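Poly(A) ribonuclease pop2 (Schizosaccharomyces pombe, PDB 2P51) catalyses the 3'-exonucleolytic removal of poly(A) tails from mRNA, releasing 5'-AMP, as the metal-dependent catalytic subunit of the CCR4-NOT deadenylase complex. Local coordinates at residues K202-I206 / K207-K211. Sequence-based numbering, arbitrary orientation.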
loop_
_atom_site.group_PDB
_atom_site.type_symbol
_atom_site.label_atom_id
_atom_site.label_comp_id
_atom_site.label_asym_id
_atom_site.label_seq_id
_atom_site.Cartn_x
_atom_site.Cartn_y
_atom_site.Cartn_z
ATOM N N LYS A 202 -4.653 3.810 -13.078
ATOM C CA LYS A 202 -4.293 2.476 -13.573
ATOM C C LYS A 202 -3.768 1.655 -12.412
ATOM O O LYS A 202 -2.635 1.895 -11.959
ATOM C CB LYS A 202 -3.238 2.618 -14.665
ATOM C CG LYS A 202 -2.689 1.294 -15.190
ATOM C CD LYS A 202 -1.884 1.467 -16.481
ATOM C CE LYS A 202 -1.600 0.105 -17.064
ATOM N NZ LYS A 202 -0.207 -0.369 -17.023
ATOM N N ASN A 203 -4.584 0.735 -11.928
ATOM C CA ASN A 203 -4.122 -0.044 -10.759
ATOM C C ASN A 203 -4.606 -1.483 -10.918
ATOM O O ASN A 203 -5.603 -1.759 -11.628
ATOM C CB ASN A 203 -4.570 0.653 -9.481
ATOM C CG ASN A 203 -6.049 0.689 -9.236
ATOM O OD1 ASN A 203 -6.644 -0.356 -8.924
ATOM N ND2 ASN A 203 -6.750 1.807 -9.318
ATOM N N TYR A 204 -3.875 -2.370 -10.262
ATOM C CA TYR A 204 -4.242 -3.796 -10.189
ATOM C C TYR A 204 -4.177 -4.256 -8.731
ATOM O O TYR A 204 -3.222 -3.830 -8.034
ATOM C CB TYR A 204 -3.320 -4.689 -11.026
ATOM C CG TYR A 204 -3.362 -4.400 -12.513
ATOM C CD1 TYR A 204 -4.421 -4.846 -13.298
ATOM C CD2 TYR A 204 -2.341 -3.696 -13.110
ATOM C CE1 TYR A 204 -4.469 -4.589 -14.655
ATOM C CE2 TYR A 204 -2.385 -3.438 -14.462
ATOM C CZ TYR A 204 -3.436 -3.879 -15.230
ATOM O OH TYR A 204 -3.442 -3.594 -16.594
ATOM N N ASP A 205 -5.147 -5.060 -8.349
ATOM C CA ASP A 205 -5.152 -5.678 -7.022
ATOM C C ASP A 205 -4.841 -7.156 -7.228
ATOM O O ASP A 205 -5.693 -7.879 -7.766
ATOM C CB ASP A 205 -6.492 -5.447 -6.324
ATOM C CG ASP A 205 -6.529 -6.016 -4.918
ATOM O OD1 ASP A 205 -5.745 -6.973 -4.607
ATOM O OD2 ASP A 205 -7.339 -5.551 -4.086
ATOM N N ILE A 206 -3.666 -7.594 -6.808
ATOM C CA ILE A 206 -3.250 -8.994 -7.033
ATOM C C ILE A 206 -4.213 -9.965 -6.342
ATOM O O ILE A 206 -4.350 -11.086 -6.828
ATOM C CB ILE A 206 -1.811 -9.204 -6.525
ATOM C CG1 ILE A 206 -0.796 -8.414 -7.353
ATOM C CG2 ILE A 206 -1.409 -10.681 -6.445
ATOM C CD1 ILE A 206 0.600 -8.429 -6.716
ATOM N N LYS A 207 -4.828 -9.559 -5.221
ATOM C CA LYS A 207 -5.794 -10.457 -4.579
ATOM C C LYS A 207 -7.034 -10.648 -5.444
ATOM O O LYS A 207 -7.604 -11.753 -5.550
ATOM C CB LYS A 207 -6.262 -9.910 -3.223
ATOM C CG LYS A 207 -7.240 -10.851 -2.487
ATOM C CD LYS A 207 -6.583 -12.011 -1.795
ATOM C CE LYS A 207 -7.667 -12.907 -1.154
ATOM N NZ LYS A 207 -7.027 -14.196 -0.751
ATOM N N TYR A 208 -7.479 -9.549 -6.055
ATOM C CA TYR A 208 -8.582 -9.687 -6.984
ATOM C C TYR A 208 -8.185 -10.628 -8.128
ATOM O O TYR A 208 -8.917 -11.517 -8.542
ATOM C CB TYR A 208 -8.983 -8.306 -7.557
ATOM C CG TYR A 208 -10.012 -8.428 -8.672
ATOM C CD1 TYR A 208 -11.365 -8.578 -8.337
ATOM C CD2 TYR A 208 -9.669 -8.398 -10.040
ATOM C CE1 TYR A 208 -12.304 -8.690 -9.346
ATOM C CE2 TYR A 208 -10.620 -8.518 -11.039
ATOM C CZ TYR A 208 -11.944 -8.664 -10.674
ATOM O OH TYR A 208 -12.920 -8.782 -11.628
ATOM N N ILE A 209 -6.993 -10.411 -8.699
ATOM C CA ILE A 209 -6.551 -11.242 -9.820
ATOM C C ILE A 209 -6.435 -12.705 -9.388
ATOM O O ILE A 209 -6.993 -13.595 -10.072
ATOM C CB ILE A 209 -5.215 -10.723 -10.388
ATOM C CG1 ILE A 209 -5.297 -9.299 -10.904
ATOM C CG2 ILE A 209 -4.745 -11.706 -11.475
ATOM C CD1 ILE A 209 -3.975 -8.678 -11.341
ATOM N N MET A 210 -5.749 -12.964 -8.263
ATOM C CA MET A 210 -5.481 -14.351 -7.892
ATOM C C MET A 210 -6.755 -15.015 -7.398
ATOM O O MET A 210 -7.035 -16.135 -7.865
ATOM C CB MET A 210 -4.368 -14.493 -6.844
ATOM C CG MET A 210 -3.018 -14.056 -7.425
ATOM S SD MET A 210 -2.464 -15.292 -8.631
ATOM C CE MET A 210 -1.782 -16.518 -7.496
ATOM N N LYS A 211 -7.493 -14.424 -6.485
ATOM C CA LYS A 211 -8.660 -15.141 -5.944
ATOM C C LYS A 211 -9.873 -14.969 -6.836
ATOM O O LYS A 211 -10.457 -15.979 -7.228
ATOM C CB LYS A 211 -9.010 -14.665 -4.537
ATOM C CG LYS A 211 -10.233 -15.465 -4.010
ATOM C CD LYS A 211 -10.598 -15.215 -2.612
ATOM C CE LYS A 211 -11.806 -16.043 -2.160
ATOM N NZ LYS A 211 -11.703 -17.473 -2.526
#
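OD1 of D205 takes the N-H groups of K207 and, more weakly, Y208 at the start of the helix that begins at I206. The amide N of K207 lies 2.8 Å from D205 OD1, a bent bond with 133° at the hydrogen, meeting the oxygen on the anti side of the carboxylate and 27° out of its plane. The weak bond from Y208 N to D205 OD1, at 3.4 Å, adds a second helix amide. This is an N-cap, and D205 reaches it because its CG stands anti to its own nitrogen (chi1 -177°), carrying the carboxylate forward alongside K207, whose CB comes within 3.3 Å of D205 OD1. The backbone of D205 serves the same turn: its carbonyl O accepts from I209 N at 3.0 Å, in the carbonyl plane. One residue on, I206 O receives M210 N at 2.7 Å, and their side chains run side by side, with I206 CG2 against M210 CG at 3.9 Å; both also touch I252 of helix 238-257. I209 turns back toward the strand, its CD1 meeting Y204 CB at 4.1 Å. Beyond the turn, OD1 also accepts from H168 N, while OD2 accepts from S169 OG and Y270 N, so both carboxylate oxygens are used and the group's rotation is fixed. With an alanine at D205, K207 N and Y208 N would probably lose their capping acceptor, and H168, S169 and Y270 their common partner. Thus in this DEDD nuclease fold one buried carboxylate joins the end of edge strand 203-205 to the following helix, to the chain after strand 163-166 and to that near Y270. The side chain of D205 lies about 8 Å from that of the magnesium ligand D172, and the amides converging on its carboxylate would be expected to favour the ionised form.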